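Hypothetical protein Atu0240 (Agrobacterium tumefaciens str. C58, PDB 2GAX) is of unknown function but belongs to the DUF2000 family, whose members probably share the fold of the peptidyl-tRNA hydrolase 2 group. Local coordinates at residues A[4-9]-A[116-121]; A[63-68]-A[109-114]; A[69-74]-A[125-130]. One frame throughout, in Å; residues are numbered along the deposited sequence.

Contact 1 joins two neighbouring strands of a mixed sheet, 4-11 and 112-120; contacts 2 and 3 pack helices 65-77 and 121-127 on one face of it, following helix 65-77 first onto strand 112-120 and then onto the end of helix 121-127. Centres lie about 11 Å apart between contact 3 and either of the others, and about 17 Å between contacts 1 and 2. Ile9 is a common meeting point: its CG2 lies 3.7 Å from Leu68 CD1, and its CD1 lies 4.1 Å from Ile71 CG2. A long, weak ion pair joins Lys5 to Asp125. The bound phosphate sits at the Thr4 end of contact 1.

Contact 1: A[4-9]-A[116-121]; sequences TKIAVI and ALRADR. With PO4 (phosphate ion), chain C.
The first torsion of Thr4 (chi1 66°) sets OG1 between the backbone N and the carbonyl carbon, which turns the hydroxyl toward the phosphate and sets it over the guanidinium of Arg118; the arginine sends CG away from its own N (chi1 173°) and stays extended to NE, so that its guanidinium arrives beneath that hydroxyl. OG1 stands over one face of the group, displaced toward the rim. It is 3.1 Å from Arg118 NH2, yet the angle is too poor for a hydrogen bond. Its proton goes instead to the phosphate, with OG1 to O3 at 2.6 Å, and Thr4 N donates to the same O3 at 2.8 Å. Another phosphate oxygen, O1, lies in the guanidinium plane at its edge, 3.1 Å from Arg118 NH2. Gln56 bonds to both Thr4 OG1 and Arg118 NE, and Asp3 N also bonds to the phosphate. The anion probably came from the crystallisation liquor, but it marks a place where a small anion can be held.

From Lys5 onward the strands pair antiparallel, with Lys5-Ala119 and Ala7-Leu117 as hydrogen-bonded pairs. The bond from Leu117 N to Ala7 O is 2.9 Å, while that from Ala119 N to Lys5 O is longer at 3.3 Å. Beside them, Ile6 CG1 packs on the aliphatic stem of Arg118, 3.9 Å from its CG. On the other face, Leu117 brings CD2 within 3.9 Å of Ile9 CD1 and also touches Ala7 CB.

Both strands lie inside the mixed sheet, flanked by strand 58-63 next to 4-11 and by strand 83-86 next to 112-120. Val8 and Ala116 pack against helix 16-33, whereas Lys5, Ala7, Leu117 and Ala119 meet helix 121-127 on the opposite face.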
loop_
_atom_site.group_PDB
_atom_site.type_symbol
_atom_site.label_atom_id
_atom_site.label_comp_id
_atom_site.label_asym_id
_atom_site.label_seq_id
_atom_site.Cartn_x
_atom_site.Cartn_y
_atom_site.Cartn_z
ATOM N N THR A 4 14.696 4.679 3.256
ATOM C CA THR A 4 13.299 4.268 3.441
ATOM C C THR A 4 13.047 2.806 3.082
ATOM O O THR A 4 13.924 2.127 2.523
ATOM C CB THR A 4 12.330 5.151 2.616
ATOM O OG1 THR A 4 12.560 4.943 1.213
ATOM C CG2 THR A 4 12.521 6.626 2.963
ATOM N N LYS A 5 11.841 2.346 3.415
ATOM C CA LYS A 5 11.344 1.030 3.053
ATOM C C LYS A 5 9.909 1.175 2.530
ATOM O O LYS A 5 9.142 1.978 3.064
ATOM C CB LYS A 5 11.358 0.119 4.290
ATOM C CG LYS A 5 10.736 -1.246 4.075
ATOM C CD LYS A 5 10.635 -2.047 5.369
ATOM C CE LYS A 5 9.720 -3.247 5.152
ATOM N NZ LYS A 5 9.680 -4.255 6.274
ATOM N N ILE A 6 9.557 0.392 1.508
ATOM C CA ILE A 6 8.181 0.335 0.988
ATOM C C ILE A 6 7.514 -0.961 1.446
ATOM O O ILE A 6 8.010 -2.061 1.194
ATOM C CB ILE A 6 8.115 0.447 -0.571
ATOM C CG1 ILE A 6 8.757 1.746 -1.055
ATOM C CG2 ILE A 6 6.665 0.401 -1.061
ATOM C CD1 ILE A 6 8.849 1.856 -2.562
ATOM N N ALA A 7 6.384 -0.822 2.129
ATOM C CA ALA A 7 5.649 -1.955 2.623
ATOM C C ALA A 7 4.191 -1.861 2.216
ATOM O O ALA A 7 3.596 -0.779 2.229
ATOM C CB ALA A 7 5.772 -2.051 4.126
ATOM N N VAL A 8 3.639 -3.011 1.843
ATOM C CA VAL A 8 2.220 -3.158 1.556
ATOM C C VAL A 8 1.649 -4.148 2.572
ATOM O O VAL A 8 2.197 -5.228 2.731
ATOM C CB VAL A 8 2.015 -3.743 0.141
ATOM C CG1 VAL A 8 0.533 -4.045 -0.116
ATOM C CG2 VAL A 8 2.588 -2.820 -0.929
ATOM N N ILE A 9 0.562 -3.783 3.256
ATOM C CA ILE A 9 -0.105 -4.674 4.216
ATOM C C ILE A 9 -1.568 -4.921 3.828
ATOM O O ILE A 9 -2.386 -3.994 3.771
ATOM C CB ILE A 9 -0.048 -4.171 5.703
ATOM C CG1 ILE A 9 1.328 -3.643 6.091
ATOM C CG2 ILE A 9 -0.454 -5.284 6.683
ATOM C CD1 ILE A 9 1.499 -2.120 5.952
ATOM N N ALA A 116 -0.401 0.872 2.159
ATOM C CA ALA A 116 1.003 0.874 1.783
ATOM C C ALA A 116 1.612 2.139 2.280
ATOM O O ALA A 116 0.960 3.184 2.314
ATOM C CB ALA A 116 1.192 0.796 0.276
ATOM N N LEU A 117 2.893 2.054 2.591
ATOM C CA LEU A 117 3.644 3.221 3.025
ATOM C C LEU A 117 5.088 3.134 2.554
ATOM O O LEU A 117 5.606 2.037 2.274
ATOM C CB LEU A 117 3.570 3.352 4.547
ATOM C CG LEU A 117 4.352 2.394 5.459
ATOM C CD1 LEU A 117 4.518 3.016 6.864
ATOM C CD2 LEU A 117 3.724 0.999 5.537
ATOM N N ARG A 118 5.713 4.302 2.453
ATOM C CA ARG A 118 7.141 4.443 2.243
ATOM C C ARG A 118 7.622 5.453 3.282
ATOM O O ARG A 118 7.195 6.616 3.270
ATOM C CB ARG A 118 7.441 4.967 0.846
ATOM C CG ARG A 118 8.920 5.299 0.604
ATOM C CD ARG A 118 9.129 5.815 -0.814
ATOM N NE ARG A 118 10.549 5.886 -1.149
ATOM C CZ ARG A 118 11.344 6.913 -0.843
ATOM N NH1 ARG A 118 10.857 7.985 -0.221
ATOM N NH2 ARG A 118 12.626 6.876 -1.194
ATOM N N ALA A 119 8.502 5.007 4.173
ATOM C CA ALA A 119 9.027 5.875 5.225
ATOM C C ALA A 119 10.376 5.374 5.727
ATOM O O ALA A 119 10.775 4.244 5.429
ATOM C CB ALA A 119 8.049 5.952 6.377
ATOM N N ASP A 120 11.071 6.214 6.496
ATOM C CA ASP A 120 12.358 5.815 7.058
ATOM C C ASP A 120 12.258 4.412 7.620
ATOM O O ASP A 120 11.324 4.082 8.349
ATOM C CB ASP A 120 12.873 6.821 8.093
ATOM C CG ASP A 120 13.782 7.889 7.471
ATOM O OD1 ASP A 120 14.866 8.157 8.047
ATOM O OD2 ASP A 120 13.439 8.451 6.399
ATOM N N ARG A 121 13.216 3.581 7.241
ATOM C CA ARG A 121 13.139 2.135 7.477
ATOM C C ARG A 121 12.763 1.718 8.898
ATOM O O ARG A 121 11.917 0.837 9.079
ATOM C CB ARG A 121 14.421 1.436 6.992
ATOM C CG ARG A 121 15.736 1.970 7.580
ATOM C CD ARG A 121 16.938 1.324 6.903
ATOM N NE ARG A 121 17.600 2.193 5.933
ATOM C CZ ARG A 121 18.870 2.585 6.016
ATOM N NH1 ARG A 121 19.632 2.177 7.023
ATOM N NH2 ARG A 121 19.385 3.379 5.083
HETATM P P PO4 C . 15.828 7.090 0.374
HETATM O O1 PO4 C . 15.694 7.340 -1.112
HETATM O O2 PO4 C . 17.258 6.713 0.693
HETATM O O3 PO4 C . 14.921 5.972 0.796
HETATM O O4 PO4 C . 15.484 8.350 1.134
#

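Contact 2: A[63-68]-A[109-114]; sequences TDQEAL and TAKVVG
Leu68 reaches Val112 through its CD2 methyl. A first torsion of -166° carries CG away from the backbone N, and the second, 47° to CD1, leaves CD2 anti to CA, extended onto the strand, 3.3 Å from Val112 O and 3.9 Å from Val112 CG1. The two side chains cross at about a right angle. Val112 contributes the branch that lies anti to its own N, and this CG1 touches both CG and CD2 of the leucine. Leu68 CD2 also reaches past the valine to the backbone where Val113 joins Gly114.

That backbone is irregular: Val113 and Gly114 both face Tyr85 of strand 83-86, a classic beta bulge, and Val113 points away from the helix, its side chain touching Arg11 and Leu14. The helix over this strand start belongs to a beta-alpha-beta crossover, in which helix 65-77 carries the chain from strand 58-63 to the parallel strand 83-86, with strands 4-11 and 112-120 lying between the two in the sheet.

One turn before Leu68, Gln65 leaves the helix with CG anti to N and then folds at chi2 (59°), which brings the end of the side chain to Lys111 and Val112. Gln65 CD comes to 3.7 Å from Val112 O, and the Gln65 and Lys111 side chains cross obliquely, the lysine leading off in another direction. The turn carrying Gln65 and Leu68 is fixed at its start by Asp64, the N-cap residue: Ala67 N donates to Asp64 OD2 at 3.0 Å, approaching from above the carboxylate plane, and Leu68 N bonds to Asp64 O at 2.8 Å.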
loop_
_atom_site.group_PDB
_atom_site.type_symbol
_atom_site.label_atom_id
_atom_site.label_comp_id
_atom_site.label_asym_id
_atom_site.label_seq_id
_atom_site.Cartn_x
_atom_site.Cartn_y
_atom_site.Cartn_z
ATOM N N THR A 63 -2.255 -9.360 7.525
ATOM C CA THR A 63 -2.671 -9.510 8.917
ATOM C C THR A 63 -4.190 -9.432 9.035
ATOM O O THR A 63 -4.885 -9.258 8.034
ATOM C CB THR A 63 -1.968 -8.485 9.850
ATOM O OG1 THR A 63 -2.299 -8.764 11.216
ATOM C CG2 THR A 63 -2.370 -7.048 9.510
ATOM N N ASP A 64 -4.690 -9.552 10.265
ATOM C CA ASP A 64 -6.124 -9.494 10.536
ATOM C C ASP A 64 -6.679 -8.070 10.627
ATOM O O ASP A 64 -5.928 -7.098 10.740
ATOM C CB ASP A 64 -6.444 -10.268 11.819
ATOM C CG ASP A 64 -5.739 -9.689 13.039
ATOM O OD1 ASP A 64 -4.561 -10.037 13.266
ATOM O OD2 ASP A 64 -6.366 -8.877 13.763
ATOM N N GLN A 65 -8.004 -7.963 10.596
ATOM C CA GLN A 65 -8.684 -6.664 10.612
ATOM C C GLN A 65 -8.220 -5.723 11.724
ATOM O O GLN A 65 -7.816 -4.586 11.455
ATOM C CB GLN A 65 -10.202 -6.851 10.678
ATOM C CG GLN A 65 -10.995 -5.569 10.511
ATOM C CD GLN A 65 -10.719 -4.873 9.194
ATOM O OE1 GLN A 65 -9.680 -4.217 9.019
ATOM N NE2 GLN A 65 -11.663 -4.971 8.271
ATOM N N GLU A 66 -8.266 -6.188 12.973
ATOM C CA GLU A 66 -7.919 -5.311 14.085
ATOM C C GLU A 66 -6.440 -5.007 14.142
ATOM O O GLU A 66 -6.050 -3.919 14.578
ATOM C CB GLU A 66 -8.449 -5.837 15.426
ATOM C CG GLU A 66 -9.979 -5.812 15.496
ATOM C CD GLU A 66 -10.564 -4.488 15.038
ATOM O OE1 GLU A 66 -10.190 -3.434 15.595
ATOM O OE2 GLU A 66 -11.394 -4.501 14.112
ATOM N N ALA A 67 -5.614 -5.940 13.670
ATOM C CA ALA A 67 -4.185 -5.662 13.563
ATOM C C ALA A 67 -3.881 -4.625 12.467
ATOM O O ALA A 67 -2.959 -3.808 12.616
ATOM C CB ALA A 67 -3.392 -6.931 13.340
ATOM N N LEU A 68 -4.654 -4.653 11.382
ATOM C CA LEU A 68 -4.492 -3.666 10.314
ATOM C C LEU A 68 -4.956 -2.281 10.772
ATOM O O LEU A 68 -4.384 -1.269 10.379
ATOM C CB LEU A 68 -5.209 -4.117 9.029
ATOM C CG LEU A 68 -4.956 -3.441 7.671
ATOM C CD1 LEU A 68 -3.471 -3.254 7.360
ATOM C CD2 LEU A 68 -5.601 -4.256 6.575
ATOM N N THR A 109 -13.364 3.315 12.849
ATOM C CA THR A 109 -14.540 2.634 12.281
ATOM C C THR A 109 -14.332 2.001 10.902
ATOM O O THR A 109 -15.183 1.218 10.450
ATOM C CB THR A 109 -15.771 3.559 12.171
ATOM O OG1 THR A 109 -15.599 4.473 11.083
ATOM C CG2 THR A 109 -16.029 4.317 13.463
ATOM N N ALA A 110 -13.229 2.333 10.230
ATOM C CA ALA A 110 -13.001 1.824 8.875
ATOM C C ALA A 110 -12.734 0.311 8.841
ATOM O O ALA A 110 -12.234 -0.272 9.817
ATOM C CB ALA A 110 -11.874 2.593 8.179
ATOM N N LYS A 111 -13.086 -0.324 7.724
ATOM C CA LYS A 111 -12.682 -1.709 7.487
ATOM C C LYS A 111 -11.572 -1.678 6.444
ATOM O O LYS A 111 -11.818 -1.863 5.265
ATOM C CB LYS A 111 -13.857 -2.569 7.017
ATOM C CG LYS A 111 -14.960 -2.717 8.042
ATOM C CD LYS A 111 -16.259 -3.208 7.391
ATOM C CE LYS A 111 -17.175 -3.862 8.419
ATOM N NZ LYS A 111 -18.614 -3.529 8.174
ATOM N N VAL A 112 -10.356 -1.371 6.888
ATOM C CA VAL A 112 -9.215 -1.323 5.986
ATOM C C VAL A 112 -8.927 -2.712 5.454
ATOM O O VAL A 112 -8.859 -3.682 6.217
ATOM C CB VAL A 112 -7.951 -0.764 6.648
ATOM C CG1 VAL A 112 -6.804 -0.706 5.639
ATOM C CG2 VAL A 112 -8.220 0.637 7.191
ATOM N N VAL A 113 -8.783 -2.798 4.134
ATOM C CA VAL A 113 -8.382 -4.045 3.491
ATOM C C VAL A 113 -6.934 -4.008 2.988
ATOM O O VAL A 113 -6.349 -5.041 2.678
ATOM C CB VAL A 113 -9.381 -4.475 2.395
ATOM C CG1 VAL A 113 -10.773 -4.672 3.019
ATOM C CG2 VAL A 113 -9.450 -3.439 1.258
ATOM N N GLY A 114 -6.346 -2.818 2.932
ATOM C CA GLY A 114 -4.940 -2.700 2.549
ATOM C C GLY A 114 -4.397 -1.323 2.842
ATOM O O GLY A 114 -5.143 -0.352 2.858
#

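Contact 3: A[69-74]-A[125-130]; sequences RKIHQR and DKITKG
Arg74 and Lys70 of helix 65-77 clasp carbonyl oxygens at the C-terminal end of helix 121-127 and in the turn that follows, where the backbone would offer partial negative charge to these cations. Arg74 does most of the work with one nitrogen: NH1 donates to Ile127 O at 2.8 Å and to Lys129 O at 3.0 Å. The two acceptors are met differently. Ile127 O lies near the guanidinium plane at its edge, yet NH1 stands above the plane of the Ile127 carbonyl; at Lys129 O the donor lies in the carbonyl plane, on a lone pair. Two bonds from a single NH1 would limit rotation of the guanidinium, and Lys129 CB rests over one of its faces, 3.8 Å from NH1. The extended chain of Arg74 also lays CD 3.4 Å from Lys126 O.

Lys129 O takes a second donor, Lys70 NZ, at 3.1 Å. Two torsions direct Lys70 there: the first (44°) sets CG between the backbone N and the carbonyl carbon, and the last (chi4 47°) bends an otherwise extended chain. Its ammonium also bonds to Ala67 O within its own helix. Gly130 follows with a positive phi of 110°, a backbone at which a side chain would press on the preceding carbonyl and on the Lys70 ammonium.

Next to these bonds Ile71 CG1 lies against the same Ile127 O, at 3.4 Å, and the apolar part is the meeting of the CG2 methyls of Ile71 and Ile127 at 3.9 Å.

Both helices lie on the same face of the mixed sheet. Ile71 and Ile127 converge on Met115 of strand 112-120, Ile71 and Thr128 touch Ile9 of strand 4-11, and the chain runs on from Gly130 to edge strand 132-133.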
loop_
_atom_site.group_PDB
_atom_site.type_symbol
_atom_site.label_atom_id
_atom_site.label_comp_id
_atom_site.label_asym_id
_atom_site.label_seq_id
_atom_site.Cartn_x
_atom_site.Cartn_y
_atom_site.Cartn_z
ATOM N N ARG A 69 -5.971 -2.242 11.627
ATOM C CA ARG A 69 -6.412 -0.994 12.240
ATOM C C ARG A 69 -5.305 -0.302 13.043
ATOM O O ARG A 69 -5.080 0.894 12.863
ATOM C CB ARG A 69 -7.643 -1.208 13.128
ATOM C CG ARG A 69 -8.200 0.103 13.685
ATOM C CD ARG A 69 -9.378 -0.107 14.608
ATOM N NE ARG A 69 -10.285 -1.134 14.102
ATOM C CZ ARG A 69 -11.152 -0.953 13.111
ATOM N NH1 ARG A 69 -11.245 0.229 12.499
ATOM N NH2 ARG A 69 -11.930 -1.959 12.731
ATOM N N LYS A 70 -4.610 -1.043 13.915
ATOM C CA LYS A 70 -3.547 -0.433 14.720
ATOM C C LYS A 70 -2.374 0.060 13.868
ATOM O O LYS A 70 -1.823 1.124 14.137
ATOM C CB LYS A 70 -3.075 -1.342 15.871
ATOM C CG LYS A 70 -2.869 -2.790 15.491
ATOM C CD LYS A 70 -2.055 -3.567 16.555
ATOM C CE LYS A 70 -1.520 -4.904 15.982
ATOM N NZ LYS A 70 -0.864 -4.766 14.618
ATOM N N ILE A 71 -2.020 -0.709 12.838
ATOM C CA ILE A 71 -1.004 -0.312 11.853
ATOM C C ILE A 71 -1.404 1.014 11.195
ATOM O O ILE A 71 -0.605 1.954 11.125
ATOM C CB ILE A 71 -0.767 -1.436 10.802
ATOM C CG1 ILE A 71 -0.043 -2.622 11.462
ATOM C CG2 ILE A 71 0.046 -0.907 9.621
ATOM C CD1 ILE A 71 0.000 -3.917 10.640
ATOM N N HIS A 72 -2.652 1.087 10.740
ATOM C CA HIS A 72 -3.229 2.334 10.245
ATOM C C HIS A 72 -3.063 3.469 11.283
ATOM O O HIS A 72 -2.481 4.519 10.992
ATOM C CB HIS A 72 -4.694 2.089 9.875
ATOM C CG HIS A 72 -5.423 3.304 9.390
ATOM N ND1 HIS A 72 -6.800 3.381 9.389
ATOM C CD2 HIS A 72 -4.981 4.482 8.887
ATOM C CE1 HIS A 72 -7.173 4.553 8.912
ATOM N NE2 HIS A 72 -6.088 5.244 8.608
ATOM N N GLN A 73 -3.546 3.230 12.502
ATOM C CA GLN A 73 -3.394 4.172 13.623
ATOM C C GLN A 73 -1.943 4.567 13.927
ATOM O O GLN A 73 -1.656 5.737 14.154
ATOM C CB GLN A 73 -4.093 3.604 14.874
ATOM C CG GLN A 73 -5.617 3.543 14.712
ATOM C CD GLN A 73 -6.314 2.726 15.784
ATOM O OE1 GLN A 73 -5.769 1.744 16.295
ATOM N NE2 GLN A 73 -7.529 3.123 16.128
ATOM N N ARG A 74 -1.029 3.606 13.908
ATOM C CA ARG A 74 0.385 3.892 14.119
ATOM C C ARG A 74 0.946 4.811 13.034
ATOM O O ARG A 74 1.744 5.687 13.341
ATOM C CB ARG A 74 1.220 2.617 14.175
ATOM C CG ARG A 74 0.956 1.703 15.361
ATOM C CD ARG A 74 2.138 0.793 15.542
ATOM N NE ARG A 74 1.856 -0.300 16.467
ATOM C CZ ARG A 74 1.639 -1.559 16.101
ATOM N NH1 ARG A 74 1.680 -1.910 14.822
ATOM N NH2 ARG A 74 1.400 -2.477 17.029
ATOM N N ASP A 125 9.146 -0.390 10.311
ATOM C CA ASP A 125 9.147 -1.602 11.143
ATOM C C ASP A 125 8.327 -1.458 12.437
ATOM O O ASP A 125 7.669 -2.409 12.872
ATOM C CB ASP A 125 10.587 -2.014 11.467
ATOM C CG ASP A 125 11.373 -2.410 10.234
ATOM O OD1 ASP A 125 10.809 -3.097 9.348
ATOM O OD2 ASP A 125 12.563 -2.037 10.154
ATOM N N LYS A 126 8.376 -0.275 13.049
ATOM C CA LYS A 126 7.521 0.054 14.199
ATOM C C LYS A 126 6.032 0.109 13.825
ATOM O O LYS A 126 5.174 -0.372 14.564
ATOM C CB LYS A 126 7.947 1.390 14.821
ATOM C CG LYS A 126 9.280 1.324 15.571
ATOM C CD LYS A 126 9.684 2.675 16.166
ATOM C CE LYS A 126 10.773 2.501 17.225
ATOM N NZ LYS A 126 10.342 1.593 18.342
ATOM N N ILE A 127 5.736 0.708 12.675
ATOM C CA ILE A 127 4.360 0.860 12.231
ATOM C C ILE A 127 3.734 -0.505 11.951
ATOM O O ILE A 127 2.621 -0.786 12.396
ATOM C CB ILE A 127 4.277 1.799 11.003
ATOM C CG1 ILE A 127 4.414 3.252 11.451
ATOM C CG2 ILE A 127 2.976 1.591 10.230
ATOM C CD1 ILE A 127 4.747 4.222 10.332
ATOM N N THR A 128 4.485 -1.360 11.256
ATOM C CA THR A 128 3.979 -2.636 10.750
ATOM C C THR A 128 4.073 -3.788 11.763
ATOM O O THR A 128 3.760 -4.932 11.428
ATOM C CB THR A 128 4.713 -3.057 9.451
ATOM O OG1 THR A 128 6.083 -3.357 9.754
ATOM C CG2 THR A 128 4.651 -1.946 8.392
ATOM N N LYS A 129 4.497 -3.494 12.992
ATOM C CA LYS A 129 4.605 -4.521 14.044
ATOM C C LYS A 129 3.335 -5.360 14.162
ATOM O O LYS A 129 2.222 -4.827 14.238
ATOM C CB LYS A 129 4.934 -3.879 15.394
ATOM C CG LYS A 129 5.345 -4.859 16.490
ATOM C CD LYS A 129 5.508 -4.116 17.812
ATOM C CE LYS A 129 5.706 -5.059 18.983
ATOM N NZ LYS A 129 5.732 -4.293 20.258
ATOM N N GLY A 130 3.510 -6.674 14.174
ATOM C CA GLY A 130 2.385 -7.589 14.279
ATOM C C GLY A 130 2.145 -8.345 12.985
ATOM O O GLY A 130 1.890 -9.560 13.010
#